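PDB 4W4T: MxaA from Stigmatella aurantiaca, which carries a terminal reductase domain, the part in this chain, which binds NADPH and serves the hybrid polyketide and non-ribosomal peptide pathway to myxalamid. Local coordinates for residues Q339-S342 with E343-S346; P396-A400 with S401-T405. All coordinates share one frame; numbering follows the deposited sequence.

Both interactions are local and belong to the C-terminal part of the reductase domain: interaction 1 lies within one helix, interaction 2 at the junction of a loop and the start of helix 400-412. They come in series along the chain. Interaction 1, on helix 337-348, packs on helices 261-272 and 352-362, about 29 Å from the chain centre; helix 400-412 leans on helix 318-328. Their centres are 28 Å apart and their nearest atoms about 15 Å. The two thus belong to separate parts of this region, the first at the edge that meets the second subunit, the second nearer the cofactor site: Leu402 is about 11 Å, between side chains, from NADPH-binding Phe66, though this chain holds no NADPH.

Interaction 1. Residues Q339-S342 with E343-S346; sequences QWLS and ELGS
Four consecutive main-chain hydrogen bonds join Gln339-Ser342 to the following turn. Glu343 N donates to Gln339 O at 3.0 Å, and the same step is repeated from Leu344 to Trp340, from Gly345 to Leu341 and from Ser346 to Ser342. The bond between Ser346 N and Ser342 O, also 3.0 Å, is fairly straight, with an N-H...O angle of 160°.

Next to these bonds the side chains begin to pack. Glu343 CG is anti to its own carbonyl carbon (chi1 -61°), which turns it back along the helix to lie 3.3 Å from Gln339 O. A bend at chi2 then leads the carboxylate on, and OE1 makes a long, weak ion pair with Arg333. Leu344 CB sits over the preceding turn, 3.4 Å from Leu341 O.

On the buried face, Trp340 and Leu344 run side by side in the same direction. Methyl CD2 of Leu344 approaches the six-membered end of the indole obliquely, 4.1 Å from Trp340 CH2, and also lies 4.2 Å from Leu341 CD1. One methyl of Leu344 thus touches both an aromatic and an aliphatic residue of the previous turn. The indole is further held by Trp340 NE1, which hydrogen-bonds to Val274 O, while Leu361 and Met272 meet both Trp340 and Leu344. At the other end, Gly345 O accepts from Ser161 OG of the second subunit.

The whole is a regular stretch of alpha helix, about two turns long, with i to i+4 bonding, whose apolar stripe at 340, 341 and 344 is that of an amphipathic helix packed on its neighbours.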
ATOM      1  N   GLN A 339      16.131 -13.655  -2.488  1.00 23.65           N
ATOM      2  CA  GLN A 339      16.158 -13.584  -3.937  1.00 24.83           C
ATOM      3  C   GLN A 339      14.749 -13.595  -4.504  1.00 23.79           C
ATOM      4  O   GLN A 339      14.466 -12.880  -5.453  1.00 20.37           O
ATOM      5  CB  GLN A 339      16.968 -14.737  -4.523  1.00 26.44           C
ATOM      6  CG  GLN A 339      18.461 -14.626  -4.249  1.00 30.76           C
ATOM      7  CD  GLN A 339      19.230 -15.836  -4.740  1.00 34.55           C
ATOM      8  OE1 GLN A 339      18.975 -16.342  -5.837  1.00 35.00           O
ATOM      9  NE2 GLN A 339      20.172 -16.313  -3.927  1.00 34.32           N
ATOM     10  N   TRP A 340      13.871 -14.417  -3.932  1.00 19.96           N
ATOM     11  CA  TRP A 340      12.466 -14.412  -4.341  1.00 20.52           C
ATOM     12  C   TRP A 340      11.821 -13.038  -4.133  1.00 18.83           C
ATOM     13  O   TRP A 340      11.104 -12.521  -5.005  1.00 16.36           O
ATOM     14  CB  TRP A 340      11.684 -15.481  -3.571  1.00 18.92           C
ATOM     15  CG  TRP A 340      10.250 -15.527  -3.942  1.00 18.42           C
ATOM     16  CD1 TRP A 340       9.693 -16.185  -5.005  1.00 18.64           C
ATOM     17  CD2 TRP A 340       9.170 -14.893  -3.248  1.00 18.94           C
ATOM     18  NE1 TRP A 340       8.325 -15.986  -5.015  1.00 17.95           N
ATOM     19  CE2 TRP A 340       7.983 -15.201  -3.944  1.00 17.31           C
ATOM     20  CE3 TRP A 340       9.095 -14.092  -2.107  1.00 19.22           C
ATOM     21  CZ2 TRP A 340       6.738 -14.742  -3.533  1.00 18.34           C
ATOM     22  CZ3 TRP A 340       7.853 -13.634  -1.698  1.00 20.65           C
ATOM     23  CH2 TRP A 340       6.692 -13.956  -2.416  1.00 21.72           C
ATOM     24  N   LEU A 341      12.095 -12.430  -2.988  1.00 20.75           N
ATOM     25  CA  LEU A 341      11.517 -11.121  -2.680  1.00 19.63           C
ATOM     26  C   LEU A 341      12.028 -10.066  -3.668  1.00 21.77           C
ATOM     27  O   LEU A 341      11.303  -9.137  -4.049  1.00 21.35           O
ATOM     28  CB  LEU A 341      11.845 -10.716  -1.243  1.00 24.20           C
ATOM     29  CG  LEU A 341      11.153  -9.463  -0.689  1.00 27.55           C
ATOM     30  CD1 LEU A 341       9.632  -9.642  -0.673  1.00 28.19           C
ATOM     31  CD2 LEU A 341      11.658  -9.158   0.719  1.00 31.18           C
ATOM     32  N   SER A 342      13.278 -10.220  -4.086  1.00 21.59           N
ATOM     33  CA  SER A 342      13.868  -9.278  -5.035  1.00 22.90           C
ATOM     34  C   SER A 342      13.231  -9.441  -6.414  1.00 21.81           C
ATOM     35  O   SER A 342      13.006  -8.459  -7.116  1.00 24.25           O
ATOM     36  CB  SER A 342      15.381  -9.469  -5.104  1.00 25.00           C
ATOM     37  OG  SER A 342      15.901  -8.806  -6.232  1.00 33.32           O
ATOM     38  N   GLU A 343      12.924 -10.677  -6.801  1.00 20.60           N
ATOM     39  CA  GLU A 343      12.220 -10.898  -8.060  1.00 22.19           C
ATOM     40  C   GLU A 343      10.800 -10.345  -8.007  1.00 21.33           C
ATOM     41  O   GLU A 343      10.273  -9.870  -9.013  1.00 20.35           O
ATOM     42  CB  GLU A 343      12.205 -12.387  -8.427  1.00 22.90           C
ATOM     43  CG  GLU A 343      13.601 -12.943  -8.605  1.00 26.33           C
ATOM     44  CD  GLU A 343      13.699 -14.051  -9.642  1.00 35.21           C
ATOM     45  OE1 GLU A 343      12.650 -14.551 -10.119  1.00 34.83           O
ATOM     46  OE2 GLU A 343      14.845 -14.429  -9.976  1.00 39.12           O
ATOM     47  N   LEU A 344      10.174 -10.402  -6.835  1.00 18.79           N
ATOM     48  CA  LEU A 344       8.847  -9.833  -6.679  1.00 20.38           C
ATOM     49  C   LEU A 344       8.920  -8.318  -6.917  1.00 22.56           C
ATOM     50  O   LEU A 344       8.110  -7.753  -7.646  1.00 19.74           O
ATOM     51  CB  LEU A 344       8.281 -10.136  -5.287  1.00 17.89           C
ATOM     52  CG  LEU A 344       6.879  -9.621  -4.944  1.00 20.70           C
ATOM     53  CD1 LEU A 344       5.833 -10.152  -5.906  1.00 22.66           C
ATOM     54  CD2 LEU A 344       6.509 -10.004  -3.512  1.00 23.11           C
ATOM     55  N   GLY A 345       9.913  -7.683  -6.304  1.00 21.49           N
ATOM     56  CA  GLY A 345      10.096  -6.248  -6.438  1.00 23.08           C
ATOM     57  C   GLY A 345      10.311  -5.856  -7.889  1.00 22.78           C
ATOM     58  O   GLY A 345       9.729  -4.887  -8.377  1.00 22.23           O
ATOM     59  N   SER A 346      11.134  -6.634  -8.582  1.00 21.30           N
ATOM     60  CA  SER A 346      11.394  -6.394  -9.995  1.00 23.83           C
ATOM     61  C   SER A 346      10.125  -6.590 -10.834  1.00 28.91           C
ATOM     62  O   SER A 346       9.827  -5.804 -11.732  1.00 27.02           O
ATOM     63  CB  SER A 346      12.518  -7.311 -10.469  1.00 24.20           C
ATOM     64  OG  SER A 346      12.569  -7.367 -11.876  1.00 32.47           O
TER

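Interaction 2. Residues P396-A400 with S401-T405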
ATOM      1  N   PRO A 396      -8.217 -31.412   8.715  1.00 17.28           N
ATOM      2  CA  PRO A 396      -7.711 -32.084   7.514  1.00 18.05           C
ATOM      3  C   PRO A 396      -6.200 -31.930   7.384  1.00 18.48           C
ATOM      4  O   PRO A 396      -5.619 -30.929   7.803  1.00 18.95           O
ATOM      5  CB  PRO A 396      -8.439 -31.372   6.371  1.00 19.00           C
ATOM      6  CG  PRO A 396      -9.682 -30.796   7.002  1.00 17.40           C
ATOM      7  CD  PRO A 396      -9.301 -30.464   8.417  1.00 18.96           C
ATOM      8  N   SER A 397      -5.563 -32.955   6.829  1.00 19.22           N
ATOM      9  CA  SER A 397      -4.143 -32.918   6.535  1.00 19.84           C
ATOM     10  C   SER A 397      -3.856 -32.043   5.328  1.00 20.38           C
ATOM     11  O   SER A 397      -4.674 -31.952   4.408  1.00 21.04           O
ATOM     12  CB  SER A 397      -3.611 -34.328   6.254  1.00 22.78           C
ATOM     13  OG  SER A 397      -3.977 -35.215   7.291  1.00 28.74           O
ATOM     14  N   VAL A 398      -2.687 -31.416   5.320  1.00 19.61           N
ATOM     15  CA  VAL A 398      -2.252 -30.706   4.127  1.00 18.00           C
ATOM     16  C   VAL A 398      -1.532 -31.726   3.249  1.00 19.12           C
ATOM     17  O   VAL A 398      -0.530 -32.316   3.657  1.00 18.22           O
ATOM     18  CB  VAL A 398      -1.343 -29.522   4.449  1.00 21.20           C
ATOM     19  CG1 VAL A 398      -0.890 -28.826   3.150  1.00 19.80           C
ATOM     20  CG2 VAL A 398      -2.074 -28.531   5.343  1.00 19.94           C
ATOM     21  N   ASP A 399      -2.083 -31.967   2.069  1.00 18.15           N
ATOM     22  CA  ASP A 399      -1.478 -32.901   1.130  1.00 18.06           C
ATOM     23  C   ASP A 399      -1.814 -32.491  -0.296  1.00 18.41           C
ATOM     24  O   ASP A 399      -2.489 -31.489  -0.509  1.00 16.65           O
ATOM     25  CB  ASP A 399      -1.936 -34.346   1.414  1.00 19.53           C
ATOM     26  CG  ASP A 399      -3.451 -34.497   1.461  1.00 23.38           C
ATOM     27  OD1 ASP A 399      -4.180 -33.730   0.787  1.00 23.68           O
ATOM     28  OD2 ASP A 399      -3.920 -35.409   2.176  1.00 25.89           O
ATOM     29  N   ALA A 400      -1.342 -33.256  -1.282  1.00 15.88           N
ATOM     30  CA  ALA A 400      -1.597 -32.878  -2.664  1.00 17.95           C
ATOM     31  C   ALA A 400      -3.103 -32.757  -2.951  1.00 18.81           C
ATOM     32  O   ALA A 400      -3.534 -31.883  -3.692  1.00 16.26           O
ATOM     33  CB  ALA A 400      -0.927 -33.877  -3.624  1.00 20.28           C
ATOM     34  N   SER A 401      -3.904 -33.621  -2.338  1.00 16.19           N
ATOM     35  CA  SER A 401      -5.345 -33.584  -2.548  1.00 19.35           C
ATOM     36  C   SER A 401      -5.985 -32.280  -2.053  1.00 18.35           C
ATOM     37  O   SER A 401      -6.789 -31.680  -2.773  1.00 16.15           O
ATOM     38  CB  SER A 401      -6.020 -34.773  -1.851  1.00 23.24           C
ATOM     39  OG  SER A 401      -7.402 -34.805  -2.166  1.00 28.22           O
ATOM     40  N   LEU A 402      -5.658 -31.865  -0.829  1.00 16.23           N
ATOM     41  CA  LEU A 402      -6.183 -30.591  -0.292  1.00 16.52           C
ATOM     42  C   LEU A 402      -5.770 -29.440  -1.204  1.00 17.10           C
ATOM     43  O   LEU A 402      -6.586 -28.603  -1.586  1.00 16.50           O
ATOM     44  CB  LEU A 402      -5.685 -30.320   1.134  1.00 15.99           C
ATOM     45  CG  LEU A 402      -6.253 -29.027   1.767  1.00 15.75           C
ATOM     46  CD1 LEU A 402      -7.726 -29.217   2.095  1.00 17.20           C
ATOM     47  CD2 LEU A 402      -5.478 -28.588   2.992  1.00 14.71           C
ATOM     48  N   ILE A 403      -4.495 -29.404  -1.573  1.00 16.69           N
ATOM     49  CA  ILE A 403      -4.025 -28.325  -2.433  1.00 15.19           C
ATOM     50  C   ILE A 403      -4.731 -28.363  -3.791  1.00 15.56           C
ATOM     51  O   ILE A 403      -5.066 -27.326  -4.341  1.00 15.79           O
ATOM     52  CB  ILE A 403      -2.504 -28.368  -2.618  1.00 17.81           C
ATOM     53  CG1 ILE A 403      -1.815 -28.159  -1.266  1.00 19.37           C
ATOM     54  CG2 ILE A 403      -2.035 -27.317  -3.638  1.00 17.58           C
ATOM     55  CD1 ILE A 403      -2.385 -27.038  -0.429  1.00 19.51           C
ATOM     56  N   SER A 404      -5.005 -29.551  -4.319  1.00 16.50           N
ATOM     57  CA  SER A 404      -5.730 -29.633  -5.588  1.00 17.36           C
ATOM     58  C   SER A 404      -7.155 -29.094  -5.441  1.00 16.94           C
ATOM     59  O   SER A 404      -7.658 -28.394  -6.319  1.00 17.70           O
ATOM     60  CB  SER A 404      -5.762 -31.070  -6.111  1.00 19.89           C
ATOM     61  OG  SER A 404      -6.460 -31.123  -7.344  1.00 21.59           O
ATOM     62  N   THR A 405      -7.795 -29.421  -4.327  1.00 17.82           N
ATOM     63  CA  THR A 405      -9.125 -28.891  -4.033  1.00 18.80           C
ATOM     64  C   THR A 405      -9.099 -27.366  -4.049  1.00 16.86           C
ATOM     65  O   THR A 405      -9.925 -26.725  -4.709  1.00 17.36           O
ATOM     66  CB  THR A 405      -9.637 -29.419  -2.684  1.00 18.03           C
ATOM     67  OG1 THR A 405      -9.820 -30.835  -2.782  1.00 19.08           O
ATOM     68  CG2 THR A 405     -10.978 -28.757  -2.301  1.00 19.05           C
TER
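Ser397 meets the next segment through its backbone: its O lies 3.7 Å from methyl CD2 of Leu402, which reaches back over the incoming loop. The same methyl rests against Val398, where the two side chains cross obliquely with Val398 CG2 4.1 Å from Leu402 CD2. The other valine branch, CG1, is directed to Ile403 CD1 at 4.3 Å, so Val398 touches both buried residues of the first turn. Its backbone N is tied to Gln314 OE1.

Asp399 is the N-cap of helix 400-412. With chi1 at 53°, CG stands between the backbone N and the carbonyl carbon and brings OD1 over the helix start, where it accepts from Leu402 N at 2.9 Å in a nearly straight bond (168°). This is the classic side-chain cap, satisfying an amide of the first turn, before the i to i+4 pattern is established, and the negative carboxylate probably also suits the helix dipole. An alanine at this position would leave Leu402 N without its side-chain acceptor, and the first turn would probably be less firmly fixed to the loop. The backbone of Asp399 works as well: its O receives Ile403 N at 3.1 Å, the first i to i+4 bond.

Ala400 continues the pattern, its O accepting from Ser404 N at 2.8 Å. Beyond the two segments, Ala400 and Ile403 both lie against Tyr324 of helix 318-328, and Ser404 against Phe328.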